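Long-range contacts in tyrosine phosphatase (Orf virus, PDB 5NCR), which is a homodimeric viral tyrosine phosphatase with triple substrate specificity, probably acting on phosphoserine in proteins among its substrates: residues W7-L12 against L171-V176; T85-I90 against A165-Q170. The protein carries 2 engineered substitutions. One frame throughout, in Å; residues are numbered along the deposited sequence.

Interaction 1. Residues W7-L12 against L171-V176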
loop_
_atom_site.group_PDB
_atom_site.type_symbol
_atom_site.label_atom_id
_atom_site.label_comp_id
_atom_site.label_asym_id
_atom_site.label_seq_id
_atom_site.Cartn_x
_atom_site.Cartn_y
_atom_site.Cartn_z
ATOM N N TRP B 7 9.800 -1.370 -9.160
ATOM C CA TRP B 7 8.387 -1.018 -9.152
ATOM C C TRP B 7 7.758 -1.055 -7.813
ATOM O O TRP B 7 6.970 -0.162 -7.516
ATOM C CB TRP B 7 7.564 -1.939 -10.059
ATOM C CG TRP B 7 6.234 -1.343 -10.389
ATOM C CD1 TRP B 7 5.001 -1.822 -10.047
ATOM C CD2 TRP B 7 6.011 -0.097 -11.055
ATOM N NE1 TRP B 7 4.019 -0.983 -10.525
ATOM C CE2 TRP B 7 4.613 0.081 -11.152
ATOM C CE3 TRP B 7 6.864 0.868 -11.625
ATOM C CZ2 TRP B 7 4.054 1.208 -11.742
ATOM C CZ3 TRP B 7 6.304 1.977 -12.220
ATOM C CH2 TRP B 7 4.916 2.124 -12.298
ATOM N N TYR B 8 7.971 -2.165 -7.077
ATOM C CA TYR B 8 7.411 -2.355 -5.753
ATOM C C TYR B 8 7.961 -1.278 -4.805
ATOM O O TYR B 8 7.221 -0.837 -3.943
ATOM C CB TYR B 8 7.695 -3.777 -5.205
ATOM C CG TYR B 8 6.969 -4.914 -5.901
ATOM C CD1 TYR B 8 5.934 -4.665 -6.804
ATOM C CD2 TYR B 8 7.314 -6.242 -5.655
ATOM C CE1 TYR B 8 5.296 -5.708 -7.483
ATOM C CE2 TYR B 8 6.673 -7.294 -6.315
ATOM C CZ TYR B 8 5.663 -7.023 -7.228
ATOM O OH TYR B 8 5.007 -8.048 -7.866
ATOM N N ALA B 9 9.236 -0.845 -4.979
ATOM C CA ALA B 9 9.849 0.173 -4.123
ATOM C C ALA B 9 9.142 1.506 -4.292
ATOM O O ALA B 9 8.770 2.099 -3.294
ATOM C CB ALA B 9 11.332 0.327 -4.411
ATOM N N ARG B 10 8.881 1.921 -5.550
ATOM C CA ARG B 10 8.188 3.160 -5.882
ATOM C C ARG B 10 6.717 3.093 -5.441
ATOM O O ARG B 10 6.174 4.086 -4.942
ATOM C CB ARG B 10 8.304 3.449 -7.393
ATOM N N LEU B 11 6.094 1.909 -5.597
ATOM C CA LEU B 11 4.713 1.634 -5.162
ATOM C C LEU B 11 4.634 1.873 -3.622
ATOM O O LEU B 11 3.755 2.598 -3.157
ATOM C CB LEU B 11 4.387 0.164 -5.461
ATOM C CG LEU B 11 3.062 -0.213 -6.081
ATOM C CD1 LEU B 11 2.712 0.637 -7.326
ATOM C CD2 LEU B 11 3.096 -1.659 -6.502
ATOM N N LEU B 12 5.553 1.270 -2.862
ATOM C CA LEU B 12 5.603 1.401 -1.393
ATOM C C LEU B 12 5.925 2.834 -0.929
ATOM O O LEU B 12 5.297 3.322 0.011
ATOM C CB LEU B 12 6.553 0.375 -0.746
ATOM C CG LEU B 12 6.547 0.288 0.800
ATOM C CD1 LEU B 12 5.106 0.083 1.366
ATOM C CD2 LEU B 12 7.476 -0.800 1.268
ATOM N N LEU B 171 15.274 3.147 2.764
ATOM C CA LEU B 171 14.851 2.120 3.725
ATOM C C LEU B 171 14.034 1.028 3.035
ATOM O O LEU B 171 14.241 -0.152 3.296
ATOM C CB LEU B 171 14.060 2.748 4.882
ATOM C CG LEU B 171 14.866 3.633 5.844
ATOM C CD1 LEU B 171 13.956 4.449 6.704
ATOM C CD2 LEU B 171 15.758 2.811 6.741
ATOM N N ILE B 172 13.138 1.416 2.123
ATOM C CA ILE B 172 12.356 0.453 1.323
ATOM C C ILE B 172 13.337 -0.417 0.546
ATOM O O ILE B 172 13.231 -1.627 0.621
ATOM C CB ILE B 172 11.287 1.136 0.437
ATOM C CG1 ILE B 172 10.180 1.770 1.320
ATOM C CG2 ILE B 172 10.679 0.159 -0.618
ATOM C CD1 ILE B 172 9.367 2.870 0.662
ATOM N N LYS B 173 14.305 0.191 -0.156
ATOM C CA LYS B 173 15.312 -0.540 -0.957
ATOM C C LYS B 173 16.076 -1.561 -0.121
ATOM O O LYS B 173 16.200 -2.724 -0.502
ATOM C CB LYS B 173 16.328 0.415 -1.608
ATOM C CG LYS B 173 15.822 1.233 -2.786
ATOM C CD LYS B 173 15.533 0.449 -4.054
ATOM C CE LYS B 173 16.727 0.194 -4.953
ATOM N NZ LYS B 173 16.294 -0.481 -6.205
ATOM N N MET B 174 16.551 -1.125 1.034
ATOM C CA MET B 174 17.324 -1.943 1.947
ATOM C C MET B 174 16.534 -3.078 2.634
ATOM O O MET B 174 17.044 -4.187 2.708
ATOM C CB MET B 174 17.987 -1.006 2.974
ATOM C CG MET B 174 18.788 -1.681 4.045
ATOM S SD MET B 174 19.935 -0.474 4.769
ATOM C CE MET B 174 21.297 -0.620 3.555
ATOM N N PHE B 175 15.341 -2.796 3.178
ATOM C CA PHE B 175 14.607 -3.770 3.995
ATOM C C PHE B 175 13.417 -4.438 3.310
ATOM O O PHE B 175 12.901 -5.450 3.809
ATOM C CB PHE B 175 14.172 -3.155 5.331
ATOM C CG PHE B 175 15.330 -2.707 6.192
ATOM C CD1 PHE B 175 16.091 -3.635 6.904
ATOM C CD2 PHE B 175 15.655 -1.361 6.300
ATOM C CE1 PHE B 175 17.167 -3.221 7.702
ATOM C CE2 PHE B 175 16.727 -0.945 7.103
ATOM C CZ PHE B 175 17.453 -1.874 7.827
ATOM N N VAL B 176 13.022 -3.939 2.155
ATOM C CA VAL B 176 11.906 -4.569 1.435
ATOM C C VAL B 176 12.404 -5.231 0.182
ATOM O O VAL B 176 12.151 -6.411 -0.010
ATOM C CB VAL B 176 10.700 -3.622 1.182
ATOM C CG1 VAL B 176 9.644 -4.266 0.264
ATOM C CG2 VAL B 176 10.098 -3.160 2.499
#

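Interaction 2. Residues T85-I90 against A165-Q170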
loop_
_atom_site.group_PDB
_atom_site.type_symbol
_atom_site.label_atom_id
_atom_site.label_comp_id
_atom_site.label_asym_id
_atom_site.label_seq_id
_atom_site.Cartn_x
_atom_site.Cartn_y
_atom_site.Cartn_z
ATOM N N THR B 85 20.898 13.102 0.807
ATOM C CA THR B 85 21.655 12.403 1.848
ATOM C C THR B 85 21.524 10.867 1.729
ATOM O O THR B 85 20.431 10.336 1.570
ATOM C CB THR B 85 21.285 12.958 3.220
ATOM O OG1 THR B 85 21.893 14.237 3.344
ATOM C CG2 THR B 85 21.768 12.111 4.360
ATOM N N ASN B 86 22.704 10.206 1.768
ATOM C CA ASN B 86 22.919 8.767 1.727
ATOM C C ASN B 86 22.928 8.167 3.153
ATOM O O ASN B 86 23.738 8.543 3.996
ATOM C CB ASN B 86 24.238 8.453 0.998
ATOM C CG ASN B 86 24.486 6.983 0.747
ATOM O OD1 ASN B 86 23.569 6.165 0.744
ATOM N ND2 ASN B 86 25.736 6.611 0.523
ATOM N N ILE B 87 22.021 7.232 3.398
ATOM C CA ILE B 87 21.877 6.536 4.685
ATOM C C ILE B 87 22.094 5.021 4.541
ATOM O O ILE B 87 22.055 4.300 5.543
ATOM C CB ILE B 87 20.539 6.880 5.412
ATOM C CG1 ILE B 87 19.295 6.511 4.554
ATOM C CG2 ILE B 87 20.526 8.328 5.868
ATOM C CD1 ILE B 87 18.071 6.071 5.327
ATOM N N ALA B 88 22.309 4.556 3.289
ATOM C CA ALA B 88 22.547 3.155 2.915
ATOM C C ALA B 88 23.765 2.549 3.598
ATOM O O ALA B 88 23.725 1.366 3.903
ATOM C CB ALA B 88 22.674 3.012 1.405
ATOM N N SER B 89 24.844 3.321 3.850
ATOM C CA SER B 89 25.982 2.711 4.572
ATOM C C SER B 89 25.907 2.939 6.105
ATOM O O SER B 89 26.436 2.132 6.873
ATOM C CB SER B 89 27.326 3.115 3.979
ATOM O OG SER B 89 27.509 4.518 3.963
ATOM N N ILE B 90 25.166 3.955 6.555
ATOM C CA ILE B 90 24.965 4.223 7.990
ATOM C C ILE B 90 23.988 3.192 8.606
ATOM O O ILE B 90 24.208 2.705 9.725
ATOM C CB ILE B 90 24.439 5.673 8.180
ATOM C CG1 ILE B 90 25.559 6.707 7.981
ATOM C CG2 ILE B 90 23.704 5.886 9.529
ATOM C CD1 ILE B 90 25.031 8.110 7.575
ATOM N N ALA B 165 11.042 11.470 1.859
ATOM C CA ALA B 165 10.853 10.445 0.830
ATOM C C ALA B 165 12.175 9.802 0.415
ATOM O O ALA B 165 12.199 8.610 0.179
ATOM C CB ALA B 165 10.159 11.041 -0.375
ATOM N N ASN B 166 13.284 10.569 0.402
ATOM C CA ASN B 166 14.635 10.094 0.079
ATOM C C ASN B 166 15.070 8.979 1.045
ATOM O O ASN B 166 15.500 7.908 0.606
ATOM C CB ASN B 166 15.640 11.274 0.073
ATOM C CG ASN B 166 17.117 10.928 0.211
ATOM O OD1 ASN B 166 17.840 11.495 1.048
ATOM N ND2 ASN B 166 17.610 10.029 -0.617
ATOM N N PHE B 167 14.901 9.218 2.344
ATOM C CA PHE B 167 15.250 8.288 3.410
ATOM C C PHE B 167 14.312 7.096 3.372
ATOM O O PHE B 167 14.767 5.967 3.534
ATOM C CB PHE B 167 15.129 8.974 4.794
ATOM C CG PHE B 167 16.133 10.055 5.139
ATOM C CD1 PHE B 167 17.172 10.379 4.255
ATOM C CD2 PHE B 167 16.057 10.736 6.353
ATOM C CE1 PHE B 167 18.092 11.389 4.572
ATOM C CE2 PHE B 167 16.979 11.746 6.665
ATOM C CZ PHE B 167 17.993 12.058 5.777
ATOM N N ARG B 168 12.997 7.354 3.222
ATOM C CA ARG B 168 11.988 6.298 3.198
ATOM C C ARG B 168 12.242 5.368 2.016
ATOM O O ARG B 168 12.137 4.166 2.189
ATOM C CB ARG B 168 10.574 6.885 3.167
ATOM C CG ARG B 168 9.519 5.996 3.844
ATOM C CD ARG B 168 8.202 6.728 4.090
ATOM N NE ARG B 168 7.595 7.164 2.841
ATOM C CZ ARG B 168 7.565 8.413 2.406
ATOM N NH1 ARG B 168 8.102 9.387 3.128
ATOM N NH2 ARG B 168 6.984 8.703 1.251
ATOM N N TYR B 169 12.627 5.910 0.842
ATOM C CA TYR B 169 12.914 5.102 -0.334
ATOM C C TYR B 169 14.160 4.243 -0.065
ATOM O O TYR B 169 14.138 3.045 -0.340
ATOM C CB TYR B 169 13.125 5.984 -1.586
ATOM C CG TYR B 169 13.486 5.196 -2.833
ATOM C CD1 TYR B 169 12.508 4.529 -3.567
ATOM C CD2 TYR B 169 14.801 5.131 -3.280
ATOM C CE1 TYR B 169 12.830 3.823 -4.729
ATOM C CE2 TYR B 169 15.136 4.426 -4.438
ATOM C CZ TYR B 169 14.147 3.767 -5.157
ATOM O OH TYR B 169 14.467 3.078 -6.305
ATOM N N GLN B 170 15.232 4.845 0.507
ATOM C CA GLN B 170 16.462 4.109 0.832
ATOM C C GLN B 170 16.181 2.942 1.807
ATOM O O GLN B 170 16.764 1.876 1.659
ATOM C CB GLN B 170 17.532 5.027 1.411
ATOM C CG GLN B 170 18.125 5.975 0.378
ATOM C CD GLN B 170 19.196 6.823 1.024
ATOM O OE1 GLN B 170 20.311 6.381 1.275
ATOM N NE2 GLN B 170 18.894 8.052 1.306
#

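Interaction 1. Residues W7-L12 against L171-V176
Val176 N donates to Ile172 O at 2.8 Å, a helical i to i+4 bond within 171-176, and these two residues, one turn apart, both touch Leu12. Here the N-terminal helix 7-15 packs across the C-terminal helix 165-177 of the dual-specificity phosphatase fold: the axes of segments 7-12 and 171-176 come within 9.6 Å, their directions 124° apart, and the contact between them is entirely apolar. Ile172 spreads its branches over a turn of the first helix. Its CG2 lies against the backbone at Ala9, with Ile172 CG2 3.6 Å from Ala9 CA, where the small methyl side chain lets the isoleucine come in close. The other branch runs along Leu12, and Ile172 CD1 reaches Leu12 CG at 3.8 Å. With CG of Leu12 trans to its backbone N (chi1 -172°), the leucine crosses both Ile172 and Val176 obliquely and meets them through CD2. At the margin the methylene CD of Lys173 passes Ala9 CB at 4.2 Å, lending only its aliphatic part. Phe144 and Phe147 of helix 140-158 extend the apolar layer, the former against Leu12 and the latter against Ile172 and Val176. Away from this contact, Tyr8 and Leu11 pack on Val145 and Leu148 of the second subunit, so helix 7-15 is held between its own catalytic domain and the dimer partner; its last residue, Cys15, forms the interchain disulfide. Leu12 CD2 bridges two residues, 3.7 Å from Ile172 CG1 and 3.7 Å from Val176 CG2.

Interaction 2. Residues T85-I90 against A165-Q170
Gln170 reaches from helix 165-177 to the loop before helix 90-103, and its side chain joins that loop to the helix within the phosphatase domain. Gln170 CB lies 3.9 Å from Ile87 CG1. With chi1 at -71° and the chain straight beyond CG (chi2 -179°), the amide is carried out to the loop backbone, and Gln170 CD settles 3.5 Å from Ile87 CG1. At the tip the amide uses both ends. Gln170 OE1 accepts an almost linear bond from Ile87 N (2.9 Å, 175°) and a weak one from Ala88 N, while Gln170 NE2 gives a hydrogen to Thr85 O at 2.8 Å, approaching in the plane of that carbonyl. Ala88 N also donates to Asn86 OD1, closing an Asx turn; Asn86 OD1 and Gln170 OE1, both acceptors, stand 3.3 Å apart at that N-H. On the apolar side of the contact, Ile87 CG2 lies over one face of the Phe167 ring, offset toward its rim, and Thr85 CG2 touches Phe167 CE1 at 3.8 Å. Thr85 OG1 is hydrogen-bonded to Asp82 OD1. The Phe167 ring also touches Arg118, by sequence probably the P-loop arginine; a phosphate ion, perhaps from the crystallisation liquor, lies about 6 Å from the Phe167 side chain. NE2 of Gln170 meets a carbonyl and OE1 meets N-H groups, which sets which way round the amide lies.

From the N terminus, helix 7-15 comes first and meets 171-176 near the end of the chain, so interaction 1 closes a loop spanning nearly the whole catalytic fold. Interaction 2 is nested inside it: the loop at 85-90, following strand 73-76, meets 165-170, on the preceding turns of the same helix 165-177. That helix therefore ties the dimer-facing N-terminal helix to the loop leading into helix 90-103. The centres lie 11 Å apart and the contacts touch directly. Tyr169 CE1 packs on Ala9 CB at 3.8 Å, and Leu171 CG lies 4.1 Å from Ile87 CD1. Arg168 adds hydrogen bonds to Leu13 O and Thr16 OG1.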